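Local structure of probable porin (Pseudomonas aeruginosa, 4FT6) at residues A[122-136]-A[279-291]. The protein probably acts as an outer-membrane porin of the OprD family, a beta-barrel channel that lets small solutes cross the outer membrane. Numbering follows the deposited sequence.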
ATOM      1  N   PRO A 122      -3.691   8.971   0.416  1.00 60.00           N
ATOM      2  CA  PRO A 122      -2.387   9.366  -0.140  1.00 58.90           C
ATOM      3  C   PRO A 122      -1.422   9.669   0.991  1.00 58.64           C
ATOM      4  O   PRO A 122      -0.199   9.568   0.858  1.00 59.35           O
ATOM      5  CB  PRO A 122      -2.712  10.667  -0.916  1.00 58.57           C
ATOM      6  CG  PRO A 122      -4.226  10.697  -1.060  1.00 55.68           C
ATOM      7  CD  PRO A 122      -4.717  10.006   0.178  1.00 62.44           C
ATOM      8  N   ILE A 123      -2.016  10.038   2.116  1.00 61.23           N
ATOM      9  CA  ILE A 123      -1.309  10.441   3.310  1.00 57.91           C
ATOM     10  C   ILE A 123      -1.208   9.257   4.297  1.00 55.12           C
ATOM     11  O   ILE A 123      -0.507   9.314   5.314  1.00 45.56           O
ATOM     12  CB  ILE A 123      -2.040  11.671   3.930  1.00 67.45           C
ATOM     13  CG1 ILE A 123      -1.018  12.684   4.401  1.00 74.83           C
ATOM     14  CG2 ILE A 123      -3.114  11.289   5.001  1.00 39.06           C
ATOM     15  CD1 ILE A 123      -0.216  13.207   3.262  1.00 76.07           C
ATOM     16  N   LEU A 124      -1.910   8.175   3.985  1.00 47.59           N
ATOM     17  CA  LEU A 124      -1.962   7.021   4.882  1.00 62.88           C
ATOM     18  C   LEU A 124      -2.514   5.850   4.090  1.00 63.41           C
ATOM     19  O   LEU A 124      -3.734   5.625   4.053  1.00 62.57           O
ATOM     20  CB  LEU A 124      -2.839   7.281   6.124  1.00 59.62           C
ATOM     21  CG  LEU A 124      -2.873   6.123   7.137  1.00 59.61           C
ATOM     22  CD1 LEU A 124      -1.574   6.052   7.920  1.00 55.64           C
ATOM     23  CD2 LEU A 124      -4.045   6.222   8.094  1.00 56.91           C
ATOM     24  N   LEU A 125      -1.609   5.127   3.442  1.00 58.98           N
ATOM     25  CA  LEU A 125      -1.968   4.052   2.529  1.00 57.06           C
ATOM     26  C   LEU A 125      -1.732   2.717   3.226  1.00 54.74           C
ATOM     27  O   LEU A 125      -0.562   2.353   3.455  1.00 51.17           O
ATOM     28  CB  LEU A 125      -1.067   4.129   1.298  1.00 54.88           C
ATOM     29  CG  LEU A 125      -1.707   3.987  -0.080  1.00 66.74           C
ATOM     30  CD1 LEU A 125      -0.673   3.546  -1.133  1.00 58.45           C
ATOM     31  CD2 LEU A 125      -2.866   3.024   0.004  1.00 69.94           C
ATOM     32  N   ARG A 126      -2.797   1.975   3.555  1.00 49.63           N
ATOM     33  CA  ARG A 126      -2.604   0.704   4.275  1.00 54.93           C
ATOM     34  C   ARG A 126      -1.808  -0.319   3.445  1.00 54.42           C
ATOM     35  O   ARG A 126      -2.070  -0.507   2.258  1.00 49.63           O
ATOM     36  CB  ARG A 126      -3.931   0.118   4.816  1.00 60.50           C
ATOM     37  CG  ARG A 126      -4.932  -0.444   3.795  1.00 56.51           C
ATOM     38  CD  ARG A 126      -4.667  -1.904   3.461  1.00 57.30           C
ATOM     39  NE  ARG A 126      -4.641  -2.051   2.009  1.00 69.48           N
ATOM     40  CZ  ARG A 126      -5.610  -2.618   1.307  1.00 70.99           C
ATOM     41  NH1 ARG A 126      -6.664  -3.130   1.927  1.00 75.79           N
ATOM     42  NH2 ARG A 126      -5.516  -2.687  -0.006  1.00 61.42           N
ATOM     43  N   ASN A 127      -0.831  -0.971   4.065  1.00 52.82           N
ATOM     44  CA  ASN A 127      -0.047  -1.972   3.353  1.00 55.29           C
ATOM     45  C   ASN A 127      -0.802  -3.278   3.079  1.00 56.09           C
ATOM     46  O   ASN A 127      -1.457  -3.812   3.970  1.00 58.90           O
ATOM     47  CB  ASN A 127       1.210  -2.310   4.150  1.00 61.09           C
ATOM     48  CG  ASN A 127       2.185  -3.161   3.357  1.00 65.88           C
ATOM     49  OD1 ASN A 127       2.033  -4.388   3.251  1.00 61.62           O
ATOM     50  ND2 ASN A 127       3.190  -2.512   2.789  1.00 62.83           N
ATOM     51  N   ASP A 128      -0.691  -3.803   1.860  1.00 51.72           N
ATOM     52  CA  ASP A 128      -1.202  -5.142   1.550  1.00 50.87           C
ATOM     53  C   ASP A 128      -0.166  -5.987   0.786  1.00 51.16           C
ATOM     54  O   ASP A 128      -0.508  -6.761  -0.118  1.00 44.15           O
ATOM     55  CB  ASP A 128      -2.535  -5.086   0.786  1.00 52.16           C
ATOM     56  CG  ASP A 128      -3.181  -6.464   0.642  1.00 67.33           C
ATOM     57  OD1 ASP A 128      -2.914  -7.331   1.511  1.00 67.30           O
ATOM     58  OD2 ASP A 128      -3.918  -6.693  -0.345  1.00 72.85           O
ATOM     59  N   GLY A 129       1.103  -5.856   1.165  1.00 50.37           N
ATOM     60  CA  GLY A 129       2.173  -6.526   0.441  1.00 43.29           C
ATOM     61  C   GLY A 129       2.604  -7.894   0.947  1.00 59.96           C
ATOM     62  O   GLY A 129       3.668  -8.366   0.561  1.00 67.47           O
ATOM     63  N   ARG A 130       1.804  -8.533   1.807  1.00 63.33           N
ATOM     64  CA  ARG A 130       2.097  -9.896   2.249  1.00 48.76           C
ATOM     65  C   ARG A 130       0.834 -10.758   2.337  1.00 56.37           C
ATOM     66  O   ARG A 130       0.030 -10.806   1.405  1.00 58.71           O
ATOM     67  CB  ARG A 130       2.809  -9.893   3.607  1.00 48.33           C
ATOM     68  CG  ARG A 130       4.195  -9.278   3.643  1.00 51.99           C
ATOM     69  CD  ARG A 130       5.187 -10.059   2.793  1.00 58.21           C
ATOM     70  NE  ARG A 130       6.550  -9.549   2.950  1.00 61.50           N
ATOM     71  CZ  ARG A 130       7.065  -8.569   2.216  1.00 57.27           C
ATOM     72  NH1 ARG A 130       6.329  -8.014   1.272  1.00 50.74           N
ATOM     73  NH2 ARG A 130       8.310  -8.153   2.418  1.00 56.81           N
ATOM     74  N   LEU A 131       0.666 -11.438   3.468  1.00 58.96           N
ATOM     75  CA  LEU A 131      -0.427 -12.384   3.627  1.00 64.66           C
ATOM     76  C   LEU A 131      -1.763 -11.709   3.965  1.00 68.69           C
ATOM     77  O   LEU A 131      -2.805 -12.028   3.389  1.00 74.40           O
ATOM     78  CB  LEU A 131      -0.066 -13.417   4.707  1.00 64.20           C
ATOM     79  CG  LEU A 131      -0.920 -14.696   4.757  1.00 62.11           C
ATOM     80  CD1 LEU A 131      -0.629 -15.594   3.562  1.00 60.42           C
ATOM     81  CD2 LEU A 131      -0.724 -15.450   6.052  1.00 58.01           C
ATOM     82  N   LEU A 132      -1.722 -10.775   4.906  1.00 62.58           N
ATOM     83  CA  LEU A 132      -2.921 -10.176   5.465  1.00 53.28           C
ATOM     84  C   LEU A 132      -2.712  -8.661   5.562  1.00 54.81           C
ATOM     85  O   LEU A 132      -1.585  -8.208   5.808  1.00 56.52           O
ATOM     86  CB  LEU A 132      -3.168 -10.781   6.844  1.00 53.73           C
ATOM     87  CG  LEU A 132      -3.568 -12.257   6.894  1.00 58.21           C
ATOM     88  CD1 LEU A 132      -3.508 -12.803   8.329  1.00 64.64           C
ATOM     89  CD2 LEU A 132      -4.976 -12.409   6.344  1.00 52.84           C
ATOM     90  N   PRO A 133      -3.786  -7.872   5.369  1.00 54.11           N
ATOM     91  CA  PRO A 133      -3.688  -6.402   5.320  1.00 54.41           C
ATOM     92  C   PRO A 133      -3.327  -5.767   6.658  1.00 56.88           C
ATOM     93  O   PRO A 133      -3.796  -6.204   7.720  1.00 58.09           O
ATOM     94  CB  PRO A 133      -5.118  -5.969   4.973  1.00 47.91           C
ATOM     95  CG  PRO A 133      -5.983  -7.083   5.542  1.00 44.40           C
ATOM     96  CD  PRO A 133      -5.181  -8.334   5.251  1.00 54.61           C
ATOM     97  N   GLN A 134      -2.510  -4.721   6.592  1.00 53.29           N
ATOM     98  CA  GLN A 134      -2.357  -3.768   7.689  1.00 52.56           C
ATOM     99  C   GLN A 134      -3.735  -3.146   7.969  1.00 53.64           C
ATOM    100  O   GLN A 134      -4.525  -2.921   7.048  1.00 53.01           O
ATOM    101  CB  GLN A 134      -1.390  -2.665   7.242  1.00 51.79           C
ATOM    102  CG  GLN A 134      -0.883  -1.725   8.337  1.00 58.90           C
ATOM    103  CD  GLN A 134       0.007  -0.604   7.777  1.00 60.49           C
ATOM    104  OE1 GLN A 134      -0.349   0.059   6.784  1.00 61.29           O
ATOM    105  NE2 GLN A 134       1.171  -0.396   8.404  1.00 45.77           N
ATOM    106  N   THR A 135      -4.045  -2.870   9.229  1.00 50.21           N
ATOM    107  CA  THR A 135      -5.296  -2.177   9.531  1.00 48.15           C
ATOM    108  C   THR A 135      -5.041  -1.036  10.483  1.00 51.28           C
ATOM    109  O   THR A 135      -4.026  -1.022  11.185  1.00 52.18           O
ATOM    110  CB  THR A 135      -6.342  -3.102  10.165  1.00 47.57           C
ATOM    111  OG1 THR A 135      -5.714  -3.884  11.182  1.00 54.62           O
ATOM    112  CG2 THR A 135      -6.977  -4.016   9.127  1.00 42.41           C
ATOM    113  N   PHE A 136      -5.965  -0.082  10.523  1.00 47.63           N
ATOM    114  CA  PHE A 136      -5.831   0.983  11.495  1.00 46.29           C
ATOM    115  C   PHE A 136      -7.026   1.047  12.450  1.00 51.40           C
ATOM    116  O   PHE A 136      -8.103   0.520  12.161  1.00 53.52           O
ATOM    117  CB  PHE A 136      -5.628   2.295  10.773  1.00 54.37           C
ATOM    118  CG  PHE A 136      -4.253   2.463  10.234  1.00 61.25           C
ATOM    119  CD1 PHE A 136      -3.849   1.800   9.077  1.00 54.00           C
ATOM    120  CD2 PHE A 136      -3.334   3.262  10.911  1.00 60.29           C
ATOM    121  CE1 PHE A 136      -2.540   1.954   8.599  1.00 47.90           C
ATOM    122  CE2 PHE A 136      -2.031   3.421  10.439  1.00 51.01           C
ATOM    123  CZ  PHE A 136      -1.637   2.774   9.285  1.00 48.86           C
ATOM    124  N   MET A 279      11.782  10.462   2.599  1.00 57.44           N
ATOM    125  CA  MET A 279      10.333  10.379   2.785  1.00 53.59           C
ATOM    126  C   MET A 279       9.953   9.894   4.192  1.00 59.49           C
ATOM    127  O   MET A 279      10.509   8.925   4.708  1.00 61.89           O
ATOM    128  CB  MET A 279       9.719   9.452   1.747  1.00 47.85           C
ATOM    129  CG  MET A 279       8.255   9.206   1.968  1.00 51.45           C
ATOM    130  SD  MET A 279       7.282  10.553   1.305  1.00 63.56           S
ATOM    131  CE  MET A 279       5.637  10.109   1.891  1.00 58.47           C
ATOM    132  N   LEU A 280       9.010  10.597   4.805  1.00 56.43           N
ATOM    133  CA  LEU A 280       8.543  10.311   6.145  1.00 47.78           C
ATOM    134  C   LEU A 280       7.097   9.827   6.040  1.00 50.60           C
ATOM    135  O   LEU A 280       6.249  10.473   5.421  1.00 52.98           O
ATOM    136  CB  LEU A 280       8.618  11.569   7.018  1.00 47.63           C
ATOM    137  CG  LEU A 280      10.045  12.064   7.281  1.00 57.44           C
ATOM    138  CD1 LEU A 280      10.086  13.542   7.714  1.00 54.04           C
ATOM    139  CD2 LEU A 280      10.710  11.181   8.336  1.00 51.88           C
ATOM    140  N   TYR A 281       6.815   8.669   6.633  1.00 50.67           N
ATOM    141  CA  TYR A 281       5.479   8.082   6.559  1.00 49.82           C
ATOM    142  C   TYR A 281       5.221   7.164   7.743  1.00 53.74           C
ATOM    143  O   TYR A 281       6.108   6.933   8.586  1.00 55.54           O
ATOM    144  CB  TYR A 281       5.260   7.357   5.217  1.00 46.96           C
ATOM    145  CG  TYR A 281       6.331   6.348   4.827  1.00 50.51           C
ATOM    146  CD1 TYR A 281       7.580   6.750   4.356  1.00 57.27           C
ATOM    147  CD2 TYR A 281       6.074   4.989   4.877  1.00 57.86           C
ATOM    148  CE1 TYR A 281       8.554   5.803   3.976  1.00 61.48           C
ATOM    149  CE2 TYR A 281       7.029   4.047   4.505  1.00 61.31           C
ATOM    150  CZ  TYR A 281       8.260   4.450   4.057  1.00 65.97           C
ATOM    151  OH  TYR A 281       9.178   3.492   3.689  1.00 65.94           O
ATOM    152  N   ILE A 282       4.015   6.625   7.822  1.00 47.45           N
ATOM    153  CA  ILE A 282       3.698   5.842   9.004  1.00 57.56           C
ATOM    154  C   ILE A 282       4.246   4.414   8.905  1.00 60.28           C
ATOM    155  O   ILE A 282       4.273   3.808   7.822  1.00 60.07           O
ATOM    156  CB  ILE A 282       2.208   5.977   9.368  1.00 56.79           C
ATOM    157  CG1 ILE A 282       2.028   7.335  10.040  1.00 53.51           C
ATOM    158  CG2 ILE A 282       1.747   4.887  10.313  1.00 49.55           C
ATOM    159  CD1 ILE A 282       0.665   7.800   9.966  1.00 65.23           C
ATOM    160  N   ALA A 283       4.761   3.912  10.022  1.00 57.24           N
ATOM    161  CA  ALA A 283       5.447   2.614  10.047  1.00 62.12           C
ATOM    162  C   ALA A 283       4.638   1.520   9.346  1.00 64.02           C
ATOM    163  O   ALA A 283       3.476   1.291   9.688  1.00 57.63           O
ATOM    164  CB  ALA A 283       5.749   2.198  11.488  1.00 56.92           C
ATOM    165  N   GLY A 284       5.250   0.854   8.365  1.00 58.89           N
ATOM    166  CA  GLY A 284       4.651  -0.322   7.750  1.00 46.96           C
ATOM    167  C   GLY A 284       3.693   0.019   6.628  1.00 51.03           C
ATOM    168  O   GLY A 284       3.162  -0.857   5.939  1.00 57.61           O
ATOM    169  N   THR A 285       3.475   1.307   6.431  1.00 58.51           N
ATOM    170  CA  THR A 285       2.469   1.765   5.490  1.00 59.81           C
ATOM    171  C   THR A 285       3.059   1.814   4.082  1.00 63.46           C
ATOM    172  O   THR A 285       4.286   1.780   3.912  1.00 62.29           O
ATOM    173  CB  THR A 285       1.971   3.159   5.915  1.00 62.18           C
ATOM    174  OG1 THR A 285       0.604   3.338   5.539  1.00 79.38           O
ATOM    175  CG2 THR A 285       2.838   4.256   5.326  1.00 48.46           C
ATOM    176  N   SER A 286       2.200   1.890   3.071  1.00 65.44           N
ATOM    177  CA  SER A 286       2.665   2.058   1.696  1.00 67.79           C
ATOM    178  C   SER A 286       2.616   3.548   1.342  1.00 63.17           C
ATOM    179  O   SER A 286       2.178   4.356   2.157  1.00 56.36           O
ATOM    180  CB  SER A 286       1.780   1.259   0.738  1.00 72.81           C
ATOM    181  OG  SER A 286       2.533   0.290   0.038  1.00 78.00           O
ATOM    182  N   THR A 287       3.068   3.911   0.140  1.00 62.93           N
ATOM    183  CA  THR A 287       2.997   5.296  -0.330  1.00 56.32           C
ATOM    184  C   THR A 287       2.555   5.346  -1.776  1.00 60.51           C
ATOM    185  O   THR A 287       2.667   4.358  -2.489  1.00 66.17           O
ATOM    186  CB  THR A 287       4.340   6.038  -0.201  1.00 61.16           C
ATOM    187  OG1 THR A 287       5.309   5.443  -1.077  1.00 62.09           O
ATOM    188  CG2 THR A 287       4.833   6.019   1.250  1.00 57.63           C
ATOM    189  N   PRO A 288       2.045   6.502  -2.218  1.00 60.40           N
ATOM    190  CA  PRO A 288       1.694   6.564  -3.644  1.00 51.58           C
ATOM    191  C   PRO A 288       2.872   6.993  -4.518  1.00 53.70           C
ATOM    192  O   PRO A 288       2.635   7.302  -5.693  1.00 53.46           O
ATOM    193  CB  PRO A 288       0.627   7.652  -3.691  1.00 37.90           C
ATOM    194  CG  PRO A 288       1.033   8.597  -2.526  1.00 56.91           C
ATOM    195  CD  PRO A 288       1.521   7.647  -1.441  1.00 53.37           C
ATOM    196  N   LEU A 289       4.094   7.038  -3.978  1.00 53.61           N
ATOM    197  CA  LEU A 289       5.266   7.407  -4.801  1.00 56.78           C
ATOM    198  C   LEU A 289       5.430   6.404  -5.937  1.00 56.72           C
ATOM    199  O   LEU A 289       5.224   5.197  -5.742  1.00 60.71           O
ATOM    200  CB  LEU A 289       6.557   7.469  -3.982  1.00 56.92           C
ATOM    201  CG  LEU A 289       6.521   8.327  -2.716  1.00 60.54           C
ATOM    202  CD1 LEU A 289       7.834   8.218  -1.962  1.00 59.57           C
ATOM    203  CD2 LEU A 289       6.208   9.767  -3.042  1.00 53.73           C
ATOM    204  N   VAL A 290       5.790   6.902  -7.118  1.00 54.18           N
ATOM    205  CA  VAL A 290       5.862   6.063  -8.319  1.00 53.39           C
ATOM    206  C   VAL A 290       6.889   4.933  -8.232  1.00 54.62           C
ATOM    207  O   VAL A 290       6.659   3.845  -8.767  1.00 57.66           O
ATOM    208  CB  VAL A 290       6.096   6.911  -9.600  1.00 43.14           C
ATOM    209  CG1 VAL A 290       7.497   7.581  -9.571  1.00 51.34           C
ATOM    210  CG2 VAL A 290       5.865   6.070 -10.866  1.00 41.56           C
ATOM    211  N   ASN A 291       8.008   5.191  -7.559  1.00 52.73           N
ATOM    212  CA  ASN A 291       9.025   4.166  -7.349  1.00 60.27           C
ATOM    213  C   ASN A 291       8.851   3.383  -6.062  1.00 69.53           C
ATOM    214  O   ASN A 291       9.822   2.818  -5.554  1.00 70.33           O
ATOM    215  CB  ASN A 291      10.429   4.769  -7.350  1.00 62.90           C
ATOM    216  CG  ASN A 291      10.978   4.957  -8.740  1.00 61.74           C
ATOM    217  OD1 ASN A 291      10.503   4.340  -9.701  1.00 65.06           O
ATOM    218  ND2 ASN A 291      11.992   5.810  -8.861  1.00 60.14           N
TER
HETATM  219  O   HOH W   1       1.646   7.747   5.738  1.00 43.87           O
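The short strand 124-125 runs into a loop that passes close to 279-291, part of the long loop between strands 264-274 and 304-313, with Leu-125 CA and Ser-286 CA 5.1 Å apart, inside an OprD-family beta-barrel near the centre of the chain. In OprD-type porins such infolded loops narrow the channel. Leu-125 O accepts twice: Ser-286 N approaches almost head-on at 2.8 Å, while Thr-285 OG1, 2.6 Å away, donates from well above the carbonyl plane. The type II turn from Ile-282 to Thr-285 presents Gly-284, whose carbonyl O lies against Asn-127 CB. Gln-134, its CG anti to the backbone N (chi1 -168°) and its chain extended, lays its amide beside this turn; OE1 accepts Asn-127 N at 2.9 Å, and NE2 donates to Gln-161, so both ends of the amide are held. On the apolar side, Ile-282 divides its branches: CD1 meets Leu-124 CD1 at 3.5 Å, and CG2 touches the Phe-136 ring edge at CE2 and CZ. Leu-124 CD2 covers one face of that ring, over its centre, and Leu-159 of strand 149-160 also packs on Phe-136 and Ile-282. At the far end, Pro-288 CD rests 3.5 Å from Pro-122 O.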